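Local coordinates for glycine betaine, L-proline ABC transporter, glycine/betaine/L-proline-binding protein (ProX) (Borrelia burgdorferi, PDB 3TMG) that binds glycine betaine and probably delivers it, as the substrate-binding protein of an ABC transporter, for uptake into the cell, at residues T32-Y44 and V267-F279. Numbering follows the deposited sequence.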
loop_
_atom_site.group_PDB
_atom_site.type_symbol
_atom_site.label_atom_id
_atom_site.label_comp_id
_atom_site.label_asym_id
_atom_site.label_seq_id
_atom_site.Cartn_x
_atom_site.Cartn_y
_atom_site.Cartn_z
ATOM N N THR A 32 4.173 4.757 -7.310
ATOM C CA THR A 32 5.341 5.623 -7.195
ATOM C C THR A 32 6.162 5.659 -8.505
ATOM O O THR A 32 6.600 6.732 -8.949
ATOM C CB THR A 32 6.185 5.232 -5.941
ATOM O OG1 THR A 32 5.315 5.365 -4.791
ATOM C CG2 THR A 32 7.334 6.210 -5.760
ATOM N N ASN A 33 6.333 4.487 -9.129
ATOM C CA ASN A 33 6.946 4.409 -10.460
ATOM C C ASN A 33 6.131 5.092 -11.561
ATOM O O ASN A 33 6.709 5.774 -12.422
ATOM C CB ASN A 33 7.287 2.957 -10.835
ATOM C CG ASN A 33 8.622 2.501 -10.255
ATOM O OD1 ASN A 33 9.644 2.668 -10.896
ATOM N ND2 ASN A 33 8.614 1.868 -9.055
ATOM N N VAL A 34 4.814 4.970 -11.503
ATOM C CA VAL A 34 3.960 5.757 -12.444
ATOM C C VAL A 34 4.219 7.263 -12.277
ATOM O O VAL A 34 4.487 7.938 -13.265
ATOM C CB VAL A 34 2.460 5.470 -12.269
ATOM C CG1 VAL A 34 1.593 6.514 -13.025
ATOM C CG2 VAL A 34 2.159 4.077 -12.789
ATOM N N LEU A 35 4.171 7.775 -11.042
ATOM C CA LEU A 35 4.439 9.202 -10.829
ATOM C C LEU A 35 5.867 9.609 -11.201
ATOM O O LEU A 35 6.111 10.712 -11.735
ATOM C CB LEU A 35 4.055 9.642 -9.424
ATOM C CG LEU A 35 2.541 9.814 -9.195
ATOM C CD1 LEU A 35 2.283 10.487 -7.849
ATOM C CD2 LEU A 35 1.803 10.628 -10.274
ATOM N N LYS A 36 6.821 8.708 -10.972
ATOM C CA LYS A 36 8.163 8.980 -11.430
ATOM C C LYS A 36 8.182 9.263 -12.956
ATOM O O LYS A 36 8.814 10.215 -13.425
ATOM C CB LYS A 36 9.068 7.798 -11.090
ATOM C CG LYS A 36 10.514 8.063 -11.476
ATOM C CD LYS A 36 11.342 6.873 -11.010
ATOM C CE LYS A 36 12.395 6.612 -12.022
ATOM N NZ LYS A 36 13.700 6.890 -11.401
ATOM N N VAL A 37 7.522 8.404 -13.719
ATOM C CA VAL A 37 7.428 8.545 -15.190
ATOM C C VAL A 37 6.726 9.853 -15.587
ATOM O O VAL A 37 7.201 10.582 -16.451
ATOM C CB VAL A 37 6.740 7.303 -15.812
ATOM C CG1 VAL A 37 6.475 7.522 -17.298
ATOM C CG2 VAL A 37 7.647 6.083 -15.613
ATOM N N VAL A 38 5.615 10.161 -14.925
ATOM C CA VAL A 38 4.898 11.416 -15.145
ATOM C C VAL A 38 5.810 12.649 -14.926
ATOM O O VAL A 38 5.918 13.517 -15.832
ATOM C CB VAL A 38 3.655 11.476 -14.242
ATOM C CG1 VAL A 38 3.007 12.839 -14.345
ATOM C CG2 VAL A 38 2.687 10.362 -14.632
ATOM N N PHE A 39 6.502 12.709 -13.773
ATOM C CA PHE A 39 7.421 13.822 -13.498
ATOM C C PHE A 39 8.594 13.892 -14.499
ATOM O O PHE A 39 9.002 14.978 -14.916
ATOM C CB PHE A 39 7.934 13.791 -12.067
ATOM C CG PHE A 39 6.963 14.301 -11.058
ATOM C CD1 PHE A 39 6.450 15.594 -11.153
ATOM C CD2 PHE A 39 6.582 13.516 -9.970
ATOM C CE1 PHE A 39 5.545 16.069 -10.196
ATOM C CE2 PHE A 39 5.701 13.991 -9.021
ATOM C CZ PHE A 39 5.171 15.271 -9.130
ATOM N N GLU A 40 9.144 12.741 -14.884
ATOM C CA GLU A 40 10.172 12.719 -15.925
ATOM C C GLU A 40 9.687 13.342 -17.228
ATOM O O GLU A 40 10.440 14.130 -17.851
ATOM C CB GLU A 40 10.700 11.319 -16.197
ATOM C CG GLU A 40 11.539 10.770 -15.056
ATOM C CD GLU A 40 11.914 9.300 -15.228
ATOM O OE1 GLU A 40 11.355 8.589 -16.089
ATOM O OE2 GLU A 40 12.795 8.843 -14.480
ATOM N N LYS A 41 8.471 12.988 -17.650
ATOM C CA LYS A 41 7.941 13.542 -18.898
ATOM C C LYS A 41 7.708 15.044 -18.815
ATOM O O LYS A 41 7.793 15.738 -19.843
ATOM C CB LYS A 41 6.705 12.810 -19.359
ATOM C CG LYS A 41 7.067 11.502 -20.030
ATOM C CD LYS A 41 5.865 10.593 -20.110
ATOM C CE LYS A 41 4.981 10.994 -21.286
ATOM N NZ LYS A 41 5.823 11.302 -22.482
ATOM N N MET A 42 7.432 15.533 -17.597
ATOM C CA MET A 42 7.397 16.969 -17.294
ATOM C C MET A 42 8.780 17.631 -17.152
ATOM O O MET A 42 8.855 18.848 -16.931
ATOM C CB MET A 42 6.576 17.254 -16.027
ATOM C CG MET A 42 5.111 16.870 -16.125
ATOM S SD MET A 42 4.212 16.837 -14.564
ATOM C CE MET A 42 4.517 18.489 -13.898
ATOM N N GLY A 43 9.866 16.868 -17.286
ATOM C CA GLY A 43 11.215 17.475 -17.302
ATOM C C GLY A 43 11.894 17.491 -15.936
ATOM O O GLY A 43 12.874 18.199 -15.737
ATOM N N TYR A 44 11.402 16.682 -14.997
ATOM C CA TYR A 44 12.047 16.565 -13.691
ATOM C C TYR A 44 13.111 15.471 -13.658
ATOM O O TYR A 44 12.996 14.422 -14.324
ATOM C CB TYR A 44 10.995 16.212 -12.611
ATOM C CG TYR A 44 10.177 17.379 -12.168
ATOM C CD1 TYR A 44 9.196 17.895 -12.992
ATOM C CD2 TYR A 44 10.403 17.998 -10.928
ATOM C CE1 TYR A 44 8.437 18.991 -12.603
ATOM C CE2 TYR A 44 9.654 19.111 -10.533
ATOM C CZ TYR A 44 8.661 19.591 -11.376
ATOM O OH TYR A 44 7.882 20.678 -11.037
ATOM N N VAL A 267 -3.776 10.241 -17.354
ATOM C CA VAL A 267 -2.530 10.830 -16.847
ATOM C C VAL A 267 -2.577 12.322 -17.030
ATOM O O VAL A 267 -2.172 13.083 -16.127
ATOM C CB VAL A 267 -1.268 10.213 -17.487
ATOM C CG1 VAL A 267 -0.031 11.040 -17.154
ATOM C CG2 VAL A 267 -1.107 8.758 -17.009
ATOM N N LYS A 268 -3.097 12.738 -18.199
ATOM C CA LYS A 268 -3.338 14.138 -18.494
ATOM C C LYS A 268 -4.087 14.871 -17.401
ATOM O O LYS A 268 -3.779 16.016 -17.115
ATOM C CB LYS A 268 -4.063 14.315 -19.835
ATOM C CG LYS A 268 -3.151 14.229 -21.044
ATOM C CD LYS A 268 -3.949 14.677 -22.261
ATOM C CE LYS A 268 -3.267 14.207 -23.524
ATOM N NZ LYS A 268 -4.194 14.459 -24.665
ATOM N N THR A 269 -5.072 14.226 -16.803
ATOM C CA THR A 269 -5.820 14.864 -15.727
ATOM C C THR A 269 -4.978 15.193 -14.496
ATOM O O THR A 269 -5.396 15.985 -13.647
ATOM C CB THR A 269 -7.093 14.079 -15.297
ATOM O OG1 THR A 269 -6.744 12.912 -14.542
ATOM C CG2 THR A 269 -7.970 13.728 -16.508
ATOM N N TRP A 270 -3.787 14.602 -14.386
ATOM C CA TRP A 270 -3.017 14.812 -13.168
ATOM C C TRP A 270 -2.070 15.968 -13.285
ATOM O O TRP A 270 -1.408 16.338 -12.288
ATOM C CB TRP A 270 -2.232 13.565 -12.767
ATOM C CG TRP A 270 -3.043 12.277 -12.645
ATOM C CD1 TRP A 270 -4.397 12.107 -12.337
ATOM C CD2 TRP A 270 -2.494 10.936 -12.782
ATOM N NE1 TRP A 270 -4.715 10.750 -12.298
ATOM C CE2 TRP A 270 -3.592 10.008 -12.577
ATOM C CE3 TRP A 270 -1.196 10.424 -13.075
ATOM C CZ2 TRP A 270 -3.405 8.629 -12.672
ATOM C CZ3 TRP A 270 -1.027 9.046 -13.125
ATOM C CH2 TRP A 270 -2.101 8.169 -12.923
ATOM N N VAL A 271 -1.945 16.512 -14.505
ATOM C CA VAL A 271 -0.848 17.451 -14.778
ATOM C C VAL A 271 -1.383 18.846 -15.134
ATOM O O VAL A 271 -2.496 18.963 -15.667
ATOM C CB VAL A 271 0.189 16.934 -15.845
ATOM C CG1 VAL A 271 0.755 15.565 -15.493
ATOM C CG2 VAL A 271 -0.343 16.968 -17.290
ATOM N N PRO A 272 -0.591 19.905 -14.859
ATOM C CA PRO A 272 -1.059 21.247 -15.230
ATOM C C PRO A 272 -1.278 21.359 -16.739
ATOM O O PRO A 272 -0.610 20.678 -17.531
ATOM C CB PRO A 272 0.115 22.158 -14.785
ATOM C CG PRO A 272 0.757 21.391 -13.667
ATOM C CD PRO A 272 0.696 19.967 -14.143
ATOM N N GLU A 273 -2.205 22.235 -17.115
ATOM C CA GLU A 273 -2.582 22.492 -18.503
ATOM C C GLU A 273 -1.384 22.555 -19.450
ATOM O O GLU A 273 -1.338 21.870 -20.472
ATOM C CB GLU A 273 -3.380 23.817 -18.554
ATOM C CG GLU A 273 -3.893 24.199 -19.928
ATOM C CD GLU A 273 -4.768 23.128 -20.541
ATOM O OE1 GLU A 273 -5.566 22.498 -19.820
ATOM O OE2 GLU A 273 -4.655 22.930 -21.762
ATOM N N LYS A 274 -0.438 23.419 -19.083
ATOM C CA LYS A 274 0.873 23.617 -19.701
ATOM C C LYS A 274 1.556 22.328 -20.228
ATOM O O LYS A 274 2.211 22.346 -21.263
ATOM C CB LYS A 274 1.742 24.134 -18.564
ATOM C CG LYS A 274 2.677 25.285 -18.774
ATOM C CD LYS A 274 3.700 25.142 -17.651
ATOM C CE LYS A 274 4.039 26.468 -16.980
ATOM N NZ LYS A 274 4.810 26.186 -15.729
ATOM N N TYR A 275 1.433 21.233 -19.480
ATOM C CA TYR A 275 2.174 19.975 -19.733
ATOM C C TYR A 275 1.379 18.880 -20.440
ATOM O O TYR A 275 1.949 17.835 -20.789
ATOM C CB TYR A 275 2.630 19.350 -18.402
ATOM C CG TYR A 275 3.603 20.178 -17.617
ATOM C CD1 TYR A 275 4.970 20.088 -17.860
ATOM C CD2 TYR A 275 3.160 21.072 -16.650
ATOM C CE1 TYR A 275 5.876 20.851 -17.141
ATOM C CE2 TYR A 275 4.048 21.851 -15.927
ATOM C CZ TYR A 275 5.402 21.725 -16.158
ATOM O OH TYR A 275 6.301 22.498 -15.445
ATOM N N LYS A 276 0.076 19.093 -20.621
ATOM C CA LYS A 276 -0.811 17.999 -21.007
ATOM C C LYS A 276 -0.414 17.412 -22.359
ATOM O O LYS A 276 -0.442 16.189 -22.536
ATOM C CB LYS A 276 -2.302 18.395 -20.985
ATOM C CG LYS A 276 -2.815 18.862 -19.638
ATOM C CD LYS A 276 -4.357 18.909 -19.582
ATOM C CE LYS A 276 -4.875 19.543 -18.298
ATOM N NZ LYS A 276 -4.963 18.601 -17.142
ATOM N N THR A 277 0.007 18.253 -23.295
ATOM C CA THR A 277 0.359 17.741 -24.617
ATOM C C THR A 277 1.647 16.912 -24.652
ATOM O O THR A 277 1.834 16.134 -25.592
ATOM C CB THR A 277 0.375 18.821 -25.708
ATOM O OG1 THR A 277 1.414 19.769 -25.441
ATOM C CG2 THR A 277 -0.945 19.507 -25.743
ATOM N N LEU A 278 2.496 17.025 -23.618
ATOM C CA LEU A 278 3.675 16.147 -23.492
ATOM C C LEU A 278 3.283 14.658 -23.367
ATOM O O LEU A 278 4.093 13.774 -23.618
ATOM C CB LEU A 278 4.588 16.575 -22.326
ATOM C CG LEU A 278 5.251 17.960 -22.422
ATOM C CD1 LEU A 278 5.855 18.393 -21.091
ATOM C CD2 LEU A 278 6.319 18.016 -23.509
ATOM N N PHE A 279 2.022 14.396 -23.031
ATOM C CA PHE A 279 1.543 13.035 -22.869
ATOM C C PHE A 279 0.782 12.486 -24.087
ATOM O O PHE A 279 0.252 11.363 -24.047
ATOM C CB PHE A 279 0.738 12.922 -21.566
ATOM C CG PHE A 279 1.565 13.222 -20.347
ATOM C CD1 PHE A 279 1.699 14.528 -19.885
ATOM C CD2 PHE A 279 2.257 12.200 -19.683
ATOM C CE1 PHE A 279 2.483 14.809 -18.768
ATOM C CE2 PHE A 279 3.044 12.474 -18.564
ATOM C CZ PHE A 279 3.145 13.778 -18.101
HETATM O O HOH W 1 4.255 11.050 -24.876
#
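Met42 starts with CG beside its backbone N (chi1 -63°), runs extended to the sulfur, then bends at chi3 (54°). The bend folds the methyl back over Tyr275. CE lies 3.9 Å from the centroid of the Tyr275 ring, almost on the ring normal, so this is a CH-pi contact. The sulfur stands higher above the same ring, a more distant Met-aromatic contact. Met42 SD also touches Val271 CG1 at 3.8 Å.

Lys41 is bent at chi3 and chi4, which curls its chain past Phe279. Its CE comes to 3.4 Å from Phe279 CD2. The curl also brings Lys41 NZ to Leu278 O, a hydrogen bond of 3.2 Å with the donor tilted from the carbonyl plane. A water accepts from the same NZ and donates to the same carbonyl, so the two groups are linked twice.

Val38 uses both branches. Its CG1 meets Val271 CG1 at 3.7 Å and also reaches Phe279 CZ. Its CG2 meets Val267 CG1 tip to tip. One turn earlier, Val34 CG1 sits at the edge of the Trp270 indole, 3.6 Å from CZ3.

Within 267-279, Lys276 NZ hydrogen-bonds to Lys268 O and Val271 O, the two ends of a type I turn, and so ties the later chain to that turn. Gly43 ends helix 26-41 in a Schellman motif, just beyond Met42.

The contact packs the C-terminal tail against the last turns of helix 26-41, away from the betaine pocket. In this periplasmic-binding-protein fold the helix flanks the parallel strands 16-22 and 44-50, which Phe39 touches, while Val37 touches helix 252-262. Helix 222-230 covers Met42 through Val227, and its Asp223 accepts a hydrogen bond from the Tyr275 hydroxyl.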